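PDB 5HOS: cellulase from Xanthomonas axonopodis pv. citri, which probably hydrolyses internal beta-1,4-glucosidic bonds of cellulose, as an endo-beta-1,4-glucanase of glycosyl hydrolase family 5. Local coordinates for residues I188-A193 / N222-E227; A174-I179 / A215-P220. One frame throughout, in Å; residues are numbered along the deposited sequence.

Overall arrangement
The two contacts lie on the same side of a closed eight-stranded parallel barrel and belong to its strand layer and to the helix-and-loop layer around it. Contact 1 (188-193 with 222-227) is the buried inner layer, where two neighbouring strands are joined by backbone hydrogen bonds and send side chains alternately into the barrel and outward. Contact 2 (174-179 with 215-220) is partly buried and farther out: helix 165-181 packs side chains on the loop leading to strand 224-231 and on its backbone, without a hydrogen bond between the segments. The layers touch where Val190 CG2 packs on Ile176 CD1 and where the Tyr224 ring lies against Asp219. Contact 1 thus relies on regular backbone pairing, contact 2 largely on van der Waals packing at an irregular surface.

Contact 1: residues I188-A193 / N222-E227; sequences ILVPGA and NRYAIE. With SO4 (sulfate ion), chain B.
Leu189 and Glu227 meet at about a right angle on the inner face of a parallel strand pair: Leu189 CB lies 3.6 Å from Glu227 OE1. With CG anti to the backbone N (chi1 172°), the extended Glu227 chain carries its carboxylate into the barrel, across the Leu189 side chain. A water lies within hydrogen-bonding distance of both Glu227 OE1 and Leu189 O, though it may not serve both at once. The other oxygen, OE2, is held by a salt bridge to Arg72 and a hydrogen bond with His229. Ala225 shares this face, its CB touching Leu189 CD2. On the other face Val190 CG2 approaches the Tyr224 ring obliquely, 4.1 Å from CD2, while Ile226 CD1 meets the ring edge in its plane; the Tyr224 hydroxyl pairs with Lys265. Between the faces run four backbone bonds, including Val190 N to Ala225 O (2.9 Å) and Glu227 N to Val190 O (2.8 Å). At the strand entrance, extended Arg223 binds, through NE and NH2, a sulfate probably from the crystallisation liquor, which Lys28, Tyr29 and Arg266 also hold. Strands 188-191 and 224-231 are the fifth and sixth of the closed eight-stranded parallel barrel, joined as a beta-alpha-beta unit: the TIM barrel of family 5 glycosidases.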
loop_
_atom_site.group_PDB
_atom_site.type_symbol
_atom_site.label_atom_id
_atom_site.label_comp_id
_atom_site.label_asym_id
_atom_site.label_seq_id
_atom_site.Cartn_x
_atom_site.Cartn_y
_atom_site.Cartn_z
ATOM N N ILE A 188 -8.161 -7.642 3.148
ATOM C CA ILE A 188 -6.816 -7.543 3.689
ATOM C C ILE A 188 -5.803 -7.591 2.547
ATOM O O ILE A 188 -5.882 -8.445 1.692
ATOM C CB ILE A 188 -6.504 -8.680 4.697
ATOM C CG1 ILE A 188 -7.463 -8.626 5.885
ATOM C CG2 ILE A 188 -5.057 -8.569 5.184
ATOM C CD1 ILE A 188 -7.456 -9.875 6.741
ATOM N N LEU A 189 -4.832 -6.673 2.560
ATOM C CA LEU A 189 -3.711 -6.697 1.635
ATOM C C LEU A 189 -2.477 -7.235 2.367
ATOM O O LEU A 189 -2.054 -6.675 3.395
ATOM C CB LEU A 189 -3.449 -5.304 1.062
ATOM C CG LEU A 189 -4.612 -4.622 0.332
ATOM C CD1 LEU A 189 -4.159 -3.282 -0.216
ATOM C CD2 LEU A 189 -5.194 -5.478 -0.775
ATOM N N VAL A 190 -1.922 -8.322 1.827
ATOM C CA VAL A 190 -0.857 -9.109 2.475
ATOM C C VAL A 190 0.416 -8.984 1.641
ATOM O O VAL A 190 0.459 -9.452 0.500
ATOM C CB VAL A 190 -1.233 -10.606 2.547
ATOM C CG1 VAL A 190 -0.212 -11.376 3.380
ATOM C CG2 VAL A 190 -2.626 -10.782 3.131
ATOM N N PRO A 191 1.457 -8.334 2.178
ATOM C CA PRO A 191 2.702 -8.215 1.432
ATOM C C PRO A 191 3.602 -9.432 1.656
ATOM O O PRO A 191 3.423 -10.160 2.627
ATOM C CB PRO A 191 3.344 -6.993 2.064
ATOM C CG PRO A 191 2.949 -7.113 3.504
ATOM C CD PRO A 191 1.593 -7.782 3.536
ATOM N N GLY A 192 4.566 -9.636 0.762
ATOM C CA GLY A 192 5.701 -10.512 1.034
ATOM C C GLY A 192 6.786 -9.713 1.737
ATOM O O GLY A 192 6.560 -8.559 2.108
ATOM N N ALA A 193 7.945 -10.330 1.957
ATOM C CA ALA A 193 9.117 -9.599 2.456
ATOM C C ALA A 193 10.009 -9.118 1.292
ATOM O O ALA A 193 9.523 -8.981 0.162
ATOM C CB ALA A 193 9.872 -10.441 3.469
ATOM N N ASN A 222 -11.348 -15.876 3.301
ATOM C CA ASN A 222 -11.000 -15.821 1.887
ATOM C C ASN A 222 -11.316 -14.477 1.205
ATOM O O ASN A 222 -11.944 -14.435 0.161
ATOM C CB ASN A 222 -11.656 -16.984 1.139
ATOM C CG ASN A 222 -10.973 -17.286 -0.186
ATOM O OD1 ASN A 222 -9.826 -16.891 -0.421
ATOM N ND2 ASN A 222 -11.673 -17.989 -1.056
ATOM N N ARG A 223 -10.859 -13.380 1.810
ATOM C CA ARG A 223 -11.023 -12.055 1.221
ATOM C C ARG A 223 -9.752 -11.240 1.407
ATOM O O ARG A 223 -9.653 -10.398 2.308
ATOM C CB ARG A 223 -12.222 -11.318 1.811
ATOM C CG ARG A 223 -12.655 -10.175 0.905
ATOM C CD ARG A 223 -13.472 -9.125 1.621
ATOM N NE ARG A 223 -13.697 -7.963 0.765
ATOM C CZ ARG A 223 -14.358 -6.869 1.139
ATOM N NH1 ARG A 223 -14.879 -6.768 2.363
ATOM N NH2 ARG A 223 -14.501 -5.865 0.281
ATOM N N TYR A 224 -8.790 -11.510 0.536
ATOM C CA TYR A 224 -7.475 -10.877 0.608
ATOM C C TYR A 224 -6.841 -10.794 -0.763
ATOM O O TYR A 224 -7.311 -11.410 -1.718
ATOM C CB TYR A 224 -6.570 -11.657 1.568
ATOM C CG TYR A 224 -6.079 -12.997 1.047
ATOM C CD1 TYR A 224 -6.915 -14.117 1.014
ATOM C CD2 TYR A 224 -4.776 -13.146 0.593
ATOM C CE1 TYR A 224 -6.453 -15.346 0.547
ATOM C CE2 TYR A 224 -4.308 -14.359 0.127
ATOM C CZ TYR A 224 -5.149 -15.457 0.099
ATOM O OH TYR A 224 -4.648 -16.648 -0.369
ATOM N N ALA A 225 -5.781 -10.001 -0.859
ATOM C CA ALA A 225 -4.946 -9.969 -2.046
ATOM C C ALA A 225 -3.507 -9.839 -1.600
ATOM O O ALA A 225 -3.237 -9.366 -0.500
ATOM C CB ALA A 225 -5.328 -8.811 -2.958
ATOM N N ILE A 226 -2.605 -10.294 -2.461
ATOM C CA ILE A 226 -1.173 -10.167 -2.236
ATOM C C ILE A 226 -0.759 -8.785 -2.713
ATOM O O ILE A 226 -1.009 -8.411 -3.858
ATOM C CB ILE A 226 -0.380 -11.247 -3.005
ATOM C CG1 ILE A 226 -0.855 -12.657 -2.616
ATOM C CG2 ILE A 226 1.121 -11.087 -2.775
ATOM C CD1 ILE A 226 -0.780 -12.971 -1.133
ATOM N N GLU A 227 -0.104 -8.043 -1.835
ATOM C CA GLU A 227 0.337 -6.689 -2.128
ATOM C C GLU A 227 1.745 -6.752 -2.670
ATOM O O GLU A 227 2.618 -7.325 -2.029
ATOM C CB GLU A 227 0.312 -5.838 -0.867
ATOM C CG GLU A 227 0.943 -4.458 -1.048
ATOM C CD GLU A 227 0.735 -3.524 0.120
ATOM O OE1 GLU A 227 -0.239 -3.696 0.852
ATOM O OE2 GLU A 227 1.548 -2.589 0.294
HETATM S S SO4 B . -12.847 -7.369 -2.928
HETATM O O1 SO4 B . -12.477 -8.478 -2.012
HETATM O O2 SO4 B . -14.192 -7.634 -3.488
HETATM O O3 SO4 B . -12.862 -6.098 -2.186
HETATM O O4 SO4 B . -11.888 -7.309 -4.049
HETATM O O HOH W 1 0.155 -4.637 3.476
#

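Contact 2: residues A174-I179 / A215-P220; sequences ASIDTI and ASIRDP
Ile176 meets the 215-220 loop with both of its branches. Its CG2 methyl lies over the loop backbone, 3.6 Å from Arg218 O and 3.9 Å from Asp219 CA, and also touches Pro220 CD. The longer branch ends in CD1, which packs 4.0 Å from Ile217 CG2, the two isoleucine side chains running at a slant to each other. CG2 stands anti to the backbone N of Ile176 and CG1 anti to the carbonyl carbon (chi1 -69°), which spreads the two branches along the loop. At the next helix position, Asp177 crosses the Pro220 ring at about a right angle; its OD1 is 3.5 Å from Pro220 CD, close to the ring carbons at the more exposed border of the contact.

A second shell fixes the loop. Arg218 O, the carbonyl beneath the Ile176 methyl, accepts a hydrogen bond from Gln173, the residue just before Ala174 on the same helix. Asp219 turns its carboxylate to several donors: OD1 takes a salt bridge from Arg180 on the same helix and a bond from Leu221 N, while OD2 receives Arg223 N. Farther along, Arg218 folds its guanidinium back over its own segment, where NH1 bonds both Ile217 O (2.7 Å) and Ala215 O (3.0 Å). Lys265 also bonds Ile217 O, bringing two cationic groups near one carbonyl, which probably polarises it.

On the helix side, Thr178 OG1 and Thr178 N reach Ala174 O from opposite faces of its plane, a side-chain bond added to the regular helical one. Inward, Ile179 packs on Ile188 of strand 188-191. This is the outer layer of a TIM barrel, in which a helix preceding one strand packs against the loop that leads into the next.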
loop_
_atom_site.group_PDB
_atom_site.type_symbol
_atom_site.label_atom_id
_atom_site.label_comp_id
_atom_site.label_asym_id
_atom_site.label_seq_id
_atom_site.Cartn_x
_atom_site.Cartn_y
_atom_site.Cartn_z
ATOM N N ALA A 174 -0.490 -14.922 11.271
ATOM C CA ALA A 174 -0.994 -14.718 12.623
ATOM C C ALA A 174 -1.888 -13.477 12.694
ATOM O O ALA A 174 -2.943 -13.515 13.321
ATOM C CB ALA A 174 0.155 -14.611 13.605
ATOM N N SER A 175 -1.479 -12.388 12.039
ATOM C CA SER A 175 -2.287 -11.168 12.045
ATOM C C SER A 175 -3.590 -11.343 11.245
ATOM O O SER A 175 -4.634 -10.839 11.657
ATOM C CB SER A 175 -1.480 -9.958 11.549
ATOM O OG SER A 175 -1.169 -10.084 10.173
ATOM N N ILE A 176 -3.537 -12.074 10.130
ATOM C CA ILE A 176 -4.752 -12.393 9.350
ATOM C C ILE A 176 -5.742 -13.168 10.223
ATOM O O ILE A 176 -6.925 -12.819 10.303
ATOM C CB ILE A 176 -4.424 -13.202 8.073
ATOM C CG1 ILE A 176 -3.670 -12.331 7.058
ATOM C CG2 ILE A 176 -5.674 -13.797 7.426
ATOM C CD1 ILE A 176 -2.897 -13.127 6.027
ATOM N N ASP A 177 -5.249 -14.205 10.888
ATOM C CA ASP A 177 -6.105 -15.014 11.774
ATOM C C ASP A 177 -6.720 -14.167 12.900
ATOM O O ASP A 177 -7.911 -14.311 13.225
ATOM C CB ASP A 177 -5.331 -16.209 12.353
ATOM C CG ASP A 177 -4.994 -17.270 11.304
ATOM O OD1 ASP A 177 -5.491 -17.210 10.154
ATOM O OD2 ASP A 177 -4.223 -18.191 11.637
ATOM N N THR A 178 -5.911 -13.279 13.476
ATOM C CA THR A 178 -6.364 -12.372 14.529
ATOM C C THR A 178 -7.478 -11.450 14.042
ATOM O O THR A 178 -8.489 -11.279 14.717
ATOM C CB THR A 178 -5.184 -11.534 15.052
ATOM O OG1 THR A 178 -4.183 -12.416 15.577
ATOM C CG2 THR A 178 -5.630 -10.564 16.129
ATOM N N ILE A 179 -7.283 -10.871 12.861
ATOM C CA ILE A 179 -8.286 -10.019 12.254
ATOM C C ILE A 179 -9.600 -10.778 12.087
ATOM O O ILE A 179 -10.654 -10.267 12.466
ATOM C CB ILE A 179 -7.805 -9.426 10.914
ATOM C CG1 ILE A 179 -6.718 -8.381 11.196
ATOM C CG2 ILE A 179 -8.951 -8.767 10.153
ATOM C CD1 ILE A 179 -5.887 -8.009 9.991
ATOM N N ALA A 215 2.926 -18.686 -0.830
ATOM C CA ALA A 215 2.023 -19.687 -1.440
ATOM C C ALA A 215 1.090 -20.327 -0.425
ATOM O O ALA A 215 -0.055 -20.650 -0.749
ATOM C CB ALA A 215 2.820 -20.767 -2.156
ATOM N N SER A 216 1.577 -20.516 0.799
ATOM C CA SER A 216 0.787 -21.178 1.829
ATOM C C SER A 216 -0.068 -20.219 2.665
ATOM O O SER A 216 -0.765 -20.677 3.572
ATOM C CB SER A 216 1.704 -22.012 2.730
ATOM O OG SER A 216 2.709 -21.205 3.312
ATOM N N ILE A 217 -0.042 -18.913 2.376
ATOM C CA ILE A 217 -0.931 -17.968 3.077
ATOM C C ILE A 217 -2.388 -18.357 2.872
ATOM O O ILE A 217 -2.815 -18.650 1.751
ATOM C CB ILE A 217 -0.737 -16.499 2.641
ATOM C CG1 ILE A 217 0.517 -15.919 3.289
ATOM C CG2 ILE A 217 -1.933 -15.605 3.030
ATOM C CD1 ILE A 217 0.461 -15.724 4.799
ATOM N N ARG A 218 -3.130 -18.338 3.975
ATOM C CA ARG A 218 -4.556 -18.616 3.972
ATOM C C ARG A 218 -5.297 -17.489 4.709
ATOM O O ARG A 218 -4.709 -16.727 5.499
ATOM C CB ARG A 218 -4.829 -19.977 4.615
ATOM C CG ARG A 218 -4.219 -21.163 3.868
ATOM C CD ARG A 218 -4.892 -21.456 2.524
ATOM N NE ARG A 218 -4.192 -22.504 1.759
ATOM C CZ ARG A 218 -3.209 -22.311 0.867
ATOM N NH1 ARG A 218 -2.751 -21.095 0.568
ATOM N NH2 ARG A 218 -2.670 -23.363 0.252
ATOM N N ASP A 219 -6.575 -17.362 4.403
ATOM C CA ASP A 219 -7.448 -16.393 5.046
ATOM C C ASP A 219 -8.703 -17.148 5.455
ATOM O O ASP A 219 -9.403 -17.647 4.578
ATOM C CB ASP A 219 -7.806 -15.275 4.057
ATOM C CG ASP A 219 -8.743 -14.227 4.645
ATOM O OD1 ASP A 219 -9.250 -14.389 5.782
ATOM O OD2 ASP A 219 -8.997 -13.218 3.947
ATOM N N PRO A 220 -9.011 -17.210 6.770
ATOM C CA PRO A 220 -10.271 -17.861 7.206
ATOM C C PRO A 220 -11.574 -17.387 6.532
ATOM O O PRO A 220 -12.530 -18.165 6.479
ATOM C CB PRO A 220 -10.315 -17.568 8.709
ATOM C CG PRO A 220 -8.875 -17.494 9.100
ATOM C CD PRO A 220 -8.173 -16.837 7.928
#